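Local coordinates for iron-chelator utilization protein (Thermobifida fusca TM51, PDB 4YHB), which probably uses its bound flavin-adenine dinucleotide to reduce ferric siderophores, so that iron taken up by the bacterium can be released, at residues Y143-D148 and A156-E161; L194-A199 and T204-R209; K233-L238 and F250-Y255. All blocks are in the same frame, centred on the assembly; numbering follows the deposited sequence.

Contact 1: Y143-D148 and A156-E161; sequences YVLLAD and ARRIEE
Y143 and R158 meet through the ring carbon CE1 of Y143, which lies 3.3 Å from NH2 of R158 and over one face of the guanidinium. The two side chains are roughly perpendicular, and their flat groups are inclined by 66°, so the planes do not stack. Deeper in, L145 and I159 lie alongside each other, pointing opposite ways, and CD1 of L145 comes within 3.4 Å of CG1 of I159, tighter than ordinary carbon contact.

The CG of R158 stands opposite the backbone N (chi1 175°), and bends at chi2 and chi3 steer the chain so that its guanidinium arrives beside the tyrosine. Its CG also passes 4.3 Å from CD2 of L145, so the aliphatic part of the arginine helps cover the leucine. An arginine suits this partly exposed helix position, since its methylenes serve the apolar layer while its charged end lies farther out; isoleucine and leucine suit the buried interior.

Farther out, the hydroxyl of Y143 is hydrogen-bonded to the backbone N of A140, so tyrosine suits the place, its ring meeting the guanidinium and its oxygen the main chain. An alanine here takes away both the ring carbon that meets R158 and that hydroxyl; the guanidinium is then likely to be freer to turn, and the N-H of A140 to lose its acceptor. On another side of the helix R157 forms a salt bridge with E161, NE to OE2 2.9 Å, and E160 pairs with R92 and R93 of strand 86-95. The axes of strand 143-147 and helix 156-161 approach to 10.3 Å and run roughly antiparallel, at 154°, the packing of the first two elements in a beta-alpha-beta crossover, here completed by strand 167-174.

Contact 2: L194-A199 and T204-R209; sequences LHRNGA and TDLLLR
A type I' turn, R196 to A199, brings the chain round directly after the strand ends, and the backbone angles at its corners account for the residues found there: N197 has the positive phi (44°) that asparagine tolerates well, and at the angles of G198 a CB would press on the preceding carbonyl oxygen. The turn carries A199 back towards T204, where the methyl CB of A199 lies 3.6 Å from CG2 of T204. That same CG2 meets CG of R196 at 4.0 Å, the arginine chain running across the threonine.

T204 uses its two branches differently. A chi1 of 83° turns OG1 in over the main chain, where it accepts a nearly straight hydrogen bond (169°) from the backbone N of L206, 3.3 Å away, forming an ST turn just ahead of the helix; CG2 is left to face the turn. A threonine suits the place because it supplies both the acceptor and the methyl.

L206 fills the middle of the contact, its CD1 3.7 Å from the carbonyl O of H195 and also against CG of R196. One residue before H195, L194 packs with CD1 3.6 Å from the carbonyl O of L206 and 4.3 Å from CD2 of L207. The guanidinium of R196 is held by salt bridges to E149 and E173, which probably balance the charge of this buried residue.

Strand 190-195, an outermost strand of the parallel sheet within the chain, is hydrogen-bonded to strand 167-174, while the start of helix 206-212 rests partly on E173 and, through L207 and L208, against helix 229-241.

Contact 3: K233-L238 and F250-Y255; sequences KPIRRL and FEVDGY. With FAD (flavin-adenine dinucleotide), chain C.
This contact joins the helix and second strand of the beta-alpha-beta unit 221-226, 229-241, 250-256, the last in the parallel sheet of the NAD-ferredoxin clan domain, and the strand runs on to the flavin pocket. V252 is the strand residue that carries the packing, and R236 is its main partner. CG1 of V252 lies over one face of the R236 guanidinium, 3.4 Å from NH2, displaced toward the rim of the group. The same nitrogen gives a weak, bent hydrogen bond to the carbonyl O of V252, at 3.2 Å and 132°.

R236 can do both because its CG stands anti to the backbone N (chi1 174°) and the chain stays extended until a bend at chi3 swings the guanidinium over the strand. Arginine suits a partly exposed helix position, covering an apolar neighbour while keeping its charge near the surface. The branched valine fits the strand and has a second methyl to offer: CG2 approaches CG2 of I235 at 4.4 Å, and L232 and L239 also touch V252.

Next to V252, D253 points away from the helix and its OD1 is hydrogen-bonded to H265, a zinc ligand, as a second-shell partner. Further along the strand, Y255 lays a ring face over the dimethylbenzene end of the isoalloxazine, with FAD C7 3.5 Å above the plane and over the centre of its ring.

In the fold
All three contacts rest on the same parallel sheet and come in series along the chain. Contact 1 uses the central strand 142-147, while contacts 2 and 3 use strands 190-195 and 250-256, at its two ends within this chain. Their centres lie 15 to 18 Å apart. Helix 152-161 covers the sheet face that bears L145; helices 206-212 and 229-241 cover the L146 face and pack together, L208 CD2 being 3.7 Å from P234 CB. L207 reaches back to the central strand, its O lying 3.5 Å from CD2 of L146. Contacts 1 and 3 do not touch. Both ends of the sheet approach the flavin: Y255 faces it, and the R196 side chain comes to about 7 Å.

Contact 1: Y143-D148 and A156-E161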
loop_
_atom_site.group_PDB
_atom_site.type_symbol
_atom_site.label_atom_id
_atom_site.label_comp_id
_atom_site.label_asym_id
_atom_site.label_seq_id
_atom_site.Cartn_x
_atom_site.Cartn_y
_atom_site.Cartn_z
ATOM N N TYR A 143 0.389 -0.275 18.394
ATOM C CA TYR A 143 0.889 -0.403 17.036
ATOM C C TYR A 143 1.747 0.796 16.677
ATOM O O TYR A 143 1.322 1.936 16.831
ATOM C CB TYR A 143 -0.276 -0.540 16.047
ATOM C CG TYR A 143 -1.142 -1.755 16.272
ATOM C CD1 TYR A 143 -0.952 -2.912 15.522
ATOM C CD2 TYR A 143 -2.143 -1.755 17.234
ATOM C CE1 TYR A 143 -1.740 -4.029 15.723
ATOM C CE2 TYR A 143 -2.931 -2.872 17.447
ATOM C CZ TYR A 143 -2.726 -4.004 16.686
ATOM O OH TYR A 143 -3.508 -5.117 16.890
ATOM N N VAL A 144 2.962 0.534 16.214
ATOM C CA VAL A 144 3.838 1.582 15.721
ATOM C C VAL A 144 3.922 1.487 14.198
ATOM O O VAL A 144 4.385 0.481 13.663
ATOM C CB VAL A 144 5.242 1.479 16.321
ATOM C CG1 VAL A 144 6.137 2.576 15.758
ATOM C CG2 VAL A 144 5.178 1.558 17.853
ATOM N N LEU A 145 3.456 2.519 13.503
ATOM C CA LEU A 145 3.391 2.480 12.039
ATOM C C LEU A 145 4.254 3.557 11.390
ATOM O O LEU A 145 4.175 4.733 11.750
ATOM C CB LEU A 145 1.945 2.638 11.584
ATOM C CG LEU A 145 0.940 1.685 12.225
ATOM C CD1 LEU A 145 -0.446 2.237 12.060
ATOM C CD2 LEU A 145 1.027 0.320 11.577
ATOM N N LEU A 146 5.087 3.145 10.443
ATOM C CA LEU A 146 5.922 4.061 9.676
ATOM C C LEU A 146 5.623 3.858 8.192
ATOM O O LEU A 146 5.506 2.718 7.717
ATOM C CB LEU A 146 7.406 3.832 9.976
ATOM C CG LEU A 146 7.790 3.896 11.460
ATOM C CD1 LEU A 146 8.071 2.508 11.994
ATOM C CD2 LEU A 146 8.990 4.796 11.668
ATOM N N ALA A 147 5.458 4.952 7.457
ATOM C CA ALA A 147 5.090 4.834 6.052
ATOM C C ALA A 147 5.408 6.109 5.299
ATOM O O ALA A 147 5.163 7.201 5.804
ATOM C CB ALA A 147 3.592 4.501 5.911
ATOM N N ASP A 148 5.963 5.976 4.095
ATOM C CA ASP A 148 5.974 7.108 3.171
ATOM C C ASP A 148 4.684 7.002 2.349
ATOM O O ASP A 148 3.841 6.159 2.661
ATOM C CB ASP A 148 7.264 7.130 2.321
ATOM C CG ASP A 148 7.301 6.075 1.199
ATOM O OD1 ASP A 148 6.402 5.207 1.064
ATOM O OD2 ASP A 148 8.283 6.130 0.429
ATOM N N ALA A 156 -3.024 3.589 6.719
ATOM C CA ALA A 156 -4.273 4.276 7.032
ATOM C C ALA A 156 -5.422 3.279 7.165
ATOM O O ALA A 156 -6.278 3.420 8.051
ATOM C CB ALA A 156 -4.594 5.323 5.970
ATOM N N ARG A 157 -5.438 2.265 6.298
ATOM C CA ARG A 157 -6.463 1.229 6.391
ATOM C C ARG A 157 -6.357 0.504 7.726
ATOM O O ARG A 157 -7.362 0.231 8.367
ATOM C CB ARG A 157 -6.356 0.218 5.245
ATOM C CG ARG A 157 -7.336 -0.938 5.419
ATOM C CD ARG A 157 -7.409 -1.843 4.207
ATOM N NE ARG A 157 -8.226 -3.030 4.492
ATOM C CZ ARG A 157 -8.418 -4.030 3.639
ATOM N NH1 ARG A 157 -7.858 -3.978 2.437
ATOM N NH2 ARG A 157 -9.171 -5.080 3.984
ATOM N N ARG A 158 -5.129 0.196 8.132
ATOM C CA ARG A 158 -4.864 -0.428 9.426
ATOM C C ARG A 158 -5.398 0.427 10.577
ATOM O O ARG A 158 -6.161 -0.049 11.421
ATOM C CB ARG A 158 -3.365 -0.662 9.594
ATOM C CG ARG A 158 -2.939 -1.194 10.957
ATOM C CD ARG A 158 -3.661 -2.479 11.245
ATOM N NE ARG A 158 -2.797 -3.498 11.831
ATOM C CZ ARG A 158 -3.270 -4.634 12.332
ATOM N NH1 ARG A 158 -4.578 -4.856 12.304
ATOM N NH2 ARG A 158 -2.447 -5.541 12.845
ATOM N N ILE A 159 -5.006 1.695 10.591
ATOM C CA ILE A 159 -5.446 2.614 11.631
ATOM C C ILE A 159 -6.971 2.696 11.718
ATOM O O ILE A 159 -7.535 2.665 12.810
ATOM C CB ILE A 159 -4.870 4.017 11.395
ATOM C CG1 ILE A 159 -3.378 4.004 11.679
ATOM C CG2 ILE A 159 -5.533 5.025 12.297
ATOM C CD1 ILE A 159 -2.665 5.306 11.353
ATOM N N GLU A 160 -7.645 2.770 10.575
ATOM C CA GLU A 160 -9.083 2.972 10.596
ATOM C C GLU A 160 -9.842 1.692 10.980
ATOM O O GLU A 160 -11.012 1.754 11.331
ATOM C CB GLU A 160 -9.554 3.532 9.250
ATOM C CG GLU A 160 -9.049 4.972 9.052
ATOM C CD GLU A 160 -9.621 5.689 7.835
ATOM O OE1 GLU A 160 -10.041 5.004 6.861
ATOM O OE2 GLU A 160 -9.631 6.949 7.856
ATOM N N GLU A 161 -9.165 0.549 10.958
ATOM C CA GLU A 161 -9.798 -0.728 11.300
ATOM C C GLU A 161 -9.490 -1.180 12.738
ATOM O O GLU A 161 -10.080 -2.138 13.241
ATOM C CB GLU A 161 -9.370 -1.809 10.295
ATOM C CG GLU A 161 -9.941 -1.570 8.901
ATOM C CD GLU A 161 -9.491 -2.593 7.855
ATOM O OE1 GLU A 161 -8.656 -3.478 8.177
ATOM O OE2 GLU A 161 -9.978 -2.495 6.701
#

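Contact 2: L194-A199 and T204-R209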
loop_
_atom_site.group_PDB
_atom_site.type_symbol
_atom_site.label_atom_id
_atom_site.label_comp_id
_atom_site.label_asym_id
_atom_site.label_seq_id
_atom_site.Cartn_x
_atom_site.Cartn_y
_atom_site.Cartn_z
ATOM N N LEU A 194 5.481 13.819 8.793
ATOM C CA LEU A 194 6.816 14.339 8.517
ATOM C C LEU A 194 6.887 14.840 7.080
ATOM O O LEU A 194 6.441 14.160 6.153
ATOM C CB LEU A 194 7.864 13.255 8.760
ATOM C CG LEU A 194 7.806 12.655 10.163
ATOM C CD1 LEU A 194 8.586 11.345 10.184
ATOM C CD2 LEU A 194 8.347 13.661 11.193
ATOM N N HIS A 195 7.453 16.021 6.896
ATOM C CA HIS A 195 7.433 16.683 5.595
ATOM C C HIS A 195 8.810 16.736 4.954
ATOM O O HIS A 195 9.767 17.214 5.562
ATOM C CB HIS A 195 6.879 18.109 5.735
ATOM C CG HIS A 195 5.590 18.185 6.490
ATOM N ND1 HIS A 195 5.304 19.204 7.373
ATOM C CD2 HIS A 195 4.499 17.383 6.479
ATOM C CE1 HIS A 195 4.096 19.021 7.878
ATOM N NE2 HIS A 195 3.588 17.920 7.353
ATOM N N ARG A 196 8.902 16.276 3.710
ATOM C CA ARG A 196 10.154 16.349 2.962
ATOM C C ARG A 196 10.532 17.778 2.579
ATOM O O ARG A 196 11.711 18.067 2.369
ATOM C CB ARG A 196 10.071 15.493 1.703
ATOM C CG ARG A 196 10.164 13.988 1.980
ATOM C CD ARG A 196 10.413 13.229 0.681
ATOM N NE ARG A 196 9.331 13.444 -0.274
ATOM C CZ ARG A 196 8.233 12.694 -0.334
ATOM N NH1 ARG A 196 8.069 11.681 0.508
ATOM N NH2 ARG A 196 7.299 12.959 -1.234
ATOM N N ASN A 197 9.536 18.655 2.474
ATOM C CA ASN A 197 9.769 20.083 2.206
ATOM C C ASN A 197 10.818 20.377 1.122
ATOM O O ASN A 197 11.726 21.194 1.323
ATOM C CB ASN A 197 10.163 20.790 3.506
ATOM C CG ASN A 197 9.029 20.833 4.494
ATOM O OD1 ASN A 197 7.861 20.719 4.105
ATOM N ND2 ASN A 197 9.348 21.005 5.778
ATOM N N GLY A 198 10.700 19.698 -0.017
ATOM C CA GLY A 198 11.576 19.957 -1.148
ATOM C C GLY A 198 12.512 18.812 -1.480
ATOM O O GLY A 198 12.959 18.688 -2.621
ATOM N N ALA A 199 12.812 17.973 -0.492
ATOM C CA ALA A 199 13.634 16.796 -0.725
ATOM C C ALA A 199 12.855 15.790 -1.576
ATOM O O ALA A 199 11.647 15.626 -1.397
ATOM C CB ALA A 199 14.047 16.171 0.578
ATOM N N THR A 204 15.376 10.948 1.956
ATOM C CA THR A 204 15.538 11.383 3.341
ATOM C C THR A 204 15.568 10.204 4.311
ATOM O O THR A 204 15.183 9.094 3.965
ATOM C CB THR A 204 14.412 12.323 3.794
ATOM O OG1 THR A 204 13.279 11.548 4.199
ATOM C CG2 THR A 204 14.017 13.298 2.688
ATOM N N ASP A 205 15.997 10.454 5.541
ATOM C CA ASP A 205 15.924 9.431 6.579
ATOM C C ASP A 205 14.919 9.813 7.660
ATOM O O ASP A 205 15.089 9.456 8.831
ATOM C CB ASP A 205 17.307 9.193 7.196
ATOM C CG ASP A 205 17.966 10.478 7.670
ATOM O OD1 ASP A 205 19.127 10.411 8.134
ATOM O OD2 ASP A 205 17.331 11.558 7.572
ATOM N N LEU A 206 13.869 10.533 7.265
ATOM C CA LEU A 206 12.876 11.053 8.215
ATOM C C LEU A 206 12.209 9.963 9.050
ATOM O O LEU A 206 11.981 10.150 10.242
ATOM C CB LEU A 206 11.792 11.854 7.476
ATOM C CG LEU A 206 12.145 13.267 7.008
ATOM C CD1 LEU A 206 11.112 13.763 5.991
ATOM C CD2 LEU A 206 12.225 14.213 8.196
ATOM N N LEU A 207 11.900 8.823 8.434
ATOM C CA LEU A 207 11.252 7.739 9.172
ATOM C C LEU A 207 12.185 7.119 10.214
ATOM O O LEU A 207 11.784 6.879 11.357
ATOM C CB LEU A 207 10.752 6.648 8.216
ATOM C CG LEU A 207 9.588 7.079 7.323
ATOM C CD1 LEU A 207 9.169 5.946 6.389
ATOM C CD2 LEU A 207 8.425 7.523 8.164
ATOM N N LEU A 208 13.420 6.845 9.805
ATOM C CA LEU A 208 14.426 6.297 10.709
ATOM C C LEU A 208 14.656 7.238 11.891
ATOM O O LEU A 208 14.695 6.810 13.045
ATOM C CB LEU A 208 15.741 6.064 9.967
ATOM C CG LEU A 208 16.935 5.620 10.815
ATOM C CD1 LEU A 208 16.698 4.231 11.401
ATOM C CD2 LEU A 208 18.204 5.652 9.985
ATOM N N ARG A 209 14.791 8.524 11.592
ATOM C CA ARG A 209 15.039 9.530 12.622
ATOM C C ARG A 209 13.896 9.588 13.625
ATOM O O ARG A 209 14.135 9.696 14.822
ATOM C CB ARG A 209 15.254 10.905 11.995
ATOM C CG ARG A 209 16.590 11.053 11.285
ATOM C CD ARG A 209 16.756 12.466 10.727
ATOM N NE ARG A 209 17.947 12.578 9.891
ATOM C CZ ARG A 209 19.162 12.857 10.352
ATOM N NH1 ARG A 209 19.352 13.063 11.649
ATOM N NH2 ARG A 209 20.186 12.934 9.512
#

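Contact 3: K233-L238 and F250-Y255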
loop_
_atom_site.group_PDB
_atom_site.type_symbol
_atom_site.label_atom_id
_atom_site.label_comp_id
_atom_site.label_asym_id
_atom_site.label_seq_id
_atom_site.Cartn_x
_atom_site.Cartn_y
_atom_site.Cartn_z
ATOM N N LYS A 233 16.072 -0.206 5.233
ATOM C CA LYS A 233 17.155 -1.104 5.657
ATOM C C LYS A 233 17.694 -0.773 7.056
ATOM O O LYS A 233 17.848 -1.674 7.878
ATOM C CB LYS A 233 18.302 -1.096 4.645
ATOM C CG LYS A 233 18.047 -1.933 3.407
ATOM C CD LYS A 233 19.213 -1.836 2.436
ATOM C CE LYS A 233 18.832 -2.336 1.045
ATOM N NZ LYS A 233 19.935 -2.125 0.055
ATOM N N PRO A 234 17.968 0.516 7.346
ATOM C CA PRO A 234 18.404 0.809 8.711
ATOM C C PRO A 234 17.300 0.633 9.744
ATOM O O PRO A 234 17.634 0.412 10.902
ATOM C CB PRO A 234 18.820 2.271 8.633
ATOM C CG PRO A 234 18.072 2.817 7.489
ATOM C CD PRO A 234 18.078 1.713 6.493
ATOM N N ILE A 235 16.029 0.750 9.349
ATOM C CA ILE A 235 14.909 0.543 10.260
ATOM C C ILE A 235 14.817 -0.924 10.652
ATOM O O ILE A 235 14.621 -1.254 11.823
ATOM C CB ILE A 235 13.558 1.018 9.617
ATOM C CG1 ILE A 235 13.545 2.541 9.490
ATOM C CG2 ILE A 235 12.352 0.562 10.447
ATOM C CD1 ILE A 235 12.368 3.108 8.715
ATOM N N ARG A 236 14.961 -1.802 9.662
ATOM C CA ARG A 236 14.984 -3.248 9.890
ATOM C C ARG A 236 16.099 -3.610 10.882
ATOM O O ARG A 236 15.869 -4.301 11.874
ATOM C CB ARG A 236 15.171 -3.976 8.553
ATOM C CG ARG A 236 15.351 -5.480 8.629
ATOM C CD ARG A 236 15.537 -6.089 7.222
ATOM N NE ARG A 236 14.329 -5.995 6.392
ATOM C CZ ARG A 236 14.153 -5.135 5.387
ATOM N NH1 ARG A 236 15.101 -4.268 5.059
ATOM N NH2 ARG A 236 13.015 -5.141 4.701
ATOM N N ARG A 237 17.295 -3.092 10.614
ATOM C CA ARG A 237 18.476 -3.352 11.432
ATOM C C ARG A 237 18.275 -2.896 12.878
ATOM O O ARG A 237 18.618 -3.612 13.823
ATOM C CB ARG A 237 19.706 -2.668 10.828
ATOM C CG ARG A 237 20.242 -3.361 9.598
ATOM C CD ARG A 237 21.483 -2.629 9.042
ATOM N NE ARG A 237 21.162 -1.438 8.258
ATOM C CZ ARG A 237 21.799 -0.281 8.359
ATOM N NH1 ARG A 237 22.745 -0.120 9.276
ATOM N NH2 ARG A 237 21.438 0.726 7.577
ATOM N N LEU A 238 17.681 -1.724 13.047
ATOM C CA LEU A 238 17.461 -1.160 14.369
ATOM C C LEU A 238 16.520 -2.043 15.184
ATOM O O LEU A 238 16.737 -2.271 16.374
ATOM C CB LEU A 238 16.904 0.254 14.240
ATOM C CG LEU A 238 16.858 1.111 15.496
ATOM C CD1 LEU A 238 18.274 1.385 15.997
ATOM C CD2 LEU A 238 16.129 2.402 15.193
ATOM N N PHE A 250 7.666 -7.407 14.338
ATOM C CA PHE A 250 7.616 -6.387 13.304
ATOM C C PHE A 250 7.481 -6.947 11.904
ATOM O O PHE A 250 7.630 -8.146 11.669
ATOM C CB PHE A 250 8.862 -5.498 13.366
ATOM C CG PHE A 250 10.132 -6.188 12.941
ATOM C CD1 PHE A 250 10.541 -6.171 11.616
ATOM C CD2 PHE A 250 10.923 -6.848 13.872
ATOM C CE1 PHE A 250 11.711 -6.807 11.228
ATOM C CE2 PHE A 250 12.086 -7.482 13.494
ATOM C CZ PHE A 250 12.487 -7.461 12.171
ATOM N N GLU A 251 7.189 -6.043 10.980
ATOM C CA GLU A 251 7.237 -6.317 9.559
ATOM C C GLU A 251 7.818 -5.076 8.903
ATOM O O GLU A 251 7.444 -3.956 9.254
ATOM C CB GLU A 251 5.846 -6.636 9.015
ATOM C CG GLU A 251 5.847 -7.627 7.889
ATOM C CD GLU A 251 6.181 -9.026 8.356
ATOM O OE1 GLU A 251 7.384 -9.369 8.381
ATOM O OE2 GLU A 251 5.235 -9.784 8.678
ATOM N N VAL A 252 8.747 -5.269 7.976
ATOM C CA VAL A 252 9.326 -4.152 7.237
ATOM C C VAL A 252 9.291 -4.505 5.761
ATOM O O VAL A 252 9.909 -5.484 5.342
ATOM C CB VAL A 252 10.764 -3.853 7.676
ATOM C CG1 VAL A 252 11.415 -2.873 6.718
ATOM C CG2 VAL A 252 10.776 -3.307 9.088
ATOM N N ASP A 253 8.553 -3.726 4.977
ATOM C CA ASP A 253 8.250 -4.124 3.601
ATOM C C ASP A 253 8.591 -2.985 2.651
ATOM O O ASP A 253 7.975 -1.915 2.697
ATOM C CB ASP A 253 6.769 -4.524 3.476
ATOM C CG ASP A 253 6.494 -5.447 2.281
ATOM O OD1 ASP A 253 7.388 -5.618 1.428
ATOM O OD2 ASP A 253 5.377 -6.001 2.191
ATOM N N GLY A 254 9.594 -3.207 1.814
ATOM C CA GLY A 254 9.965 -2.239 0.800
ATOM C C GLY A 254 8.985 -2.245 -0.361
ATOM O O GLY A 254 8.893 -3.237 -1.086
ATOM N N TYR A 255 8.282 -1.127 -0.560
ATOM C CA TYR A 255 7.231 -1.026 -1.579
ATOM C C TYR A 255 7.742 -0.527 -2.935
ATOM O O TYR A 255 7.141 -0.763 -3.982
ATOM C CB TYR A 255 6.111 -0.105 -1.075
ATOM C CG TYR A 255 5.085 -0.817 -0.214
ATOM C CD1 TYR A 255 5.341 -2.082 0.310
ATOM C CD2 TYR A 255 3.845 -0.247 0.037
ATOM C CE1 TYR A 255 4.397 -2.746 1.084
ATOM C CE2 TYR A 255 2.891 -0.908 0.818
ATOM C CZ TYR A 255 3.178 -2.147 1.339
ATOM O OH TYR A 255 2.240 -2.803 2.102
HETATM P PA FAD C . 7.759 2.414 -11.955
HETATM O O1A FAD C . 7.801 2.085 -13.454
HETATM O O2A FAD C . 7.697 1.109 -11.074
HETATM O O5B FAD C . 9.156 3.114 -11.565
HETATM C C5B FAD C . 9.710 4.080 -12.384
HETATM C C4B FAD C . 10.598 5.016 -11.540
HETATM O O4B FAD C . 9.845 5.800 -10.655
HETATM C C3B FAD C . 11.584 4.292 -10.725
HETATM O O3B FAD C . 12.750 5.049 -10.761
HETATM C C2B FAD C . 11.027 4.286 -9.414
HETATM O O2B FAD C . 11.992 4.318 -8.370
HETATM C C1B FAD C . 10.263 5.541 -9.356
HETATM N N9A FAD C . 9.087 5.515 -8.496
HETATM C C8A FAD C . 8.210 4.499 -8.350
HETATM N N7A FAD C . 7.257 4.875 -7.485
HETATM C C5A FAD C . 7.510 6.152 -7.114
HETATM C C6A FAD C . 6.884 7.058 -6.257
HETATM N N6A FAD C . 5.691 6.685 -5.582
HETATM N N1A FAD C . 7.410 8.283 -6.088
HETATM C C2A FAD C . 8.538 8.648 -6.734
HETATM N N3A FAD C . 9.162 7.804 -7.562
HETATM C C4A FAD C . 8.675 6.558 -7.750
HETATM N N1 FAD C . 1.901 2.778 -4.425
HETATM C C2 FAD C . 0.861 3.609 -4.345
HETATM O O2 FAD C . 0.927 4.718 -4.854
HETATM N N3 FAD C . -0.263 3.181 -3.692
HETATM C C4 FAD C . -0.342 1.954 -3.133
HETATM O O4 FAD C . -1.378 1.629 -2.570
HETATM C C4X FAD C . 0.735 1.069 -3.193
HETATM N N5 FAD C . 0.714 -0.196 -2.633
HETATM C C5X FAD C . 1.792 -1.006 -2.750
HETATM C C6 FAD C . 1.772 -2.289 -2.194
HETATM C C7 FAD C . 2.759 -3.047 -2.294
HETATM C C7M FAD C . 2.616 -4.434 -1.639
HETATM C C8 FAD C . 3.832 -2.806 -2.871
HETATM C C8M FAD C . 4.998 -3.749 -2.950
HETATM C C9 FAD C . 4.018 -1.590 -3.472
HETATM C C9A FAD C . 2.967 -0.480 -3.490
HETATM N N10 FAD C . 2.967 0.738 -4.005
HETATM C C10 FAD C . 1.883 1.535 -3.877
HETATM C "C1'" FAD C . 4.168 1.232 -4.714
HETATM C "C2'" FAD C . 4.079 1.063 -6.199
HETATM O "O2'" FAD C . 3.960 -0.270 -6.504
HETATM C "C3'" FAD C . 5.371 1.684 -6.836
HETATM O "O3'" FAD C . 5.441 3.009 -6.412
HETATM C "C4'" FAD C . 5.498 1.520 -8.327
HETATM O "O4'" FAD C . 6.805 1.643 -8.697
HETATM C "C5'" FAD C . 4.704 2.565 -9.127
HETATM O "O5'" FAD C . 4.533 2.213 -10.479
HETATM P P FAD C . 5.107 3.228 -11.546
HETATM O O1P FAD C . 4.803 2.505 -12.877
HETATM O O2P FAD C . 4.506 4.600 -11.136
HETATM O O3P FAD C . 6.639 3.544 -11.770
#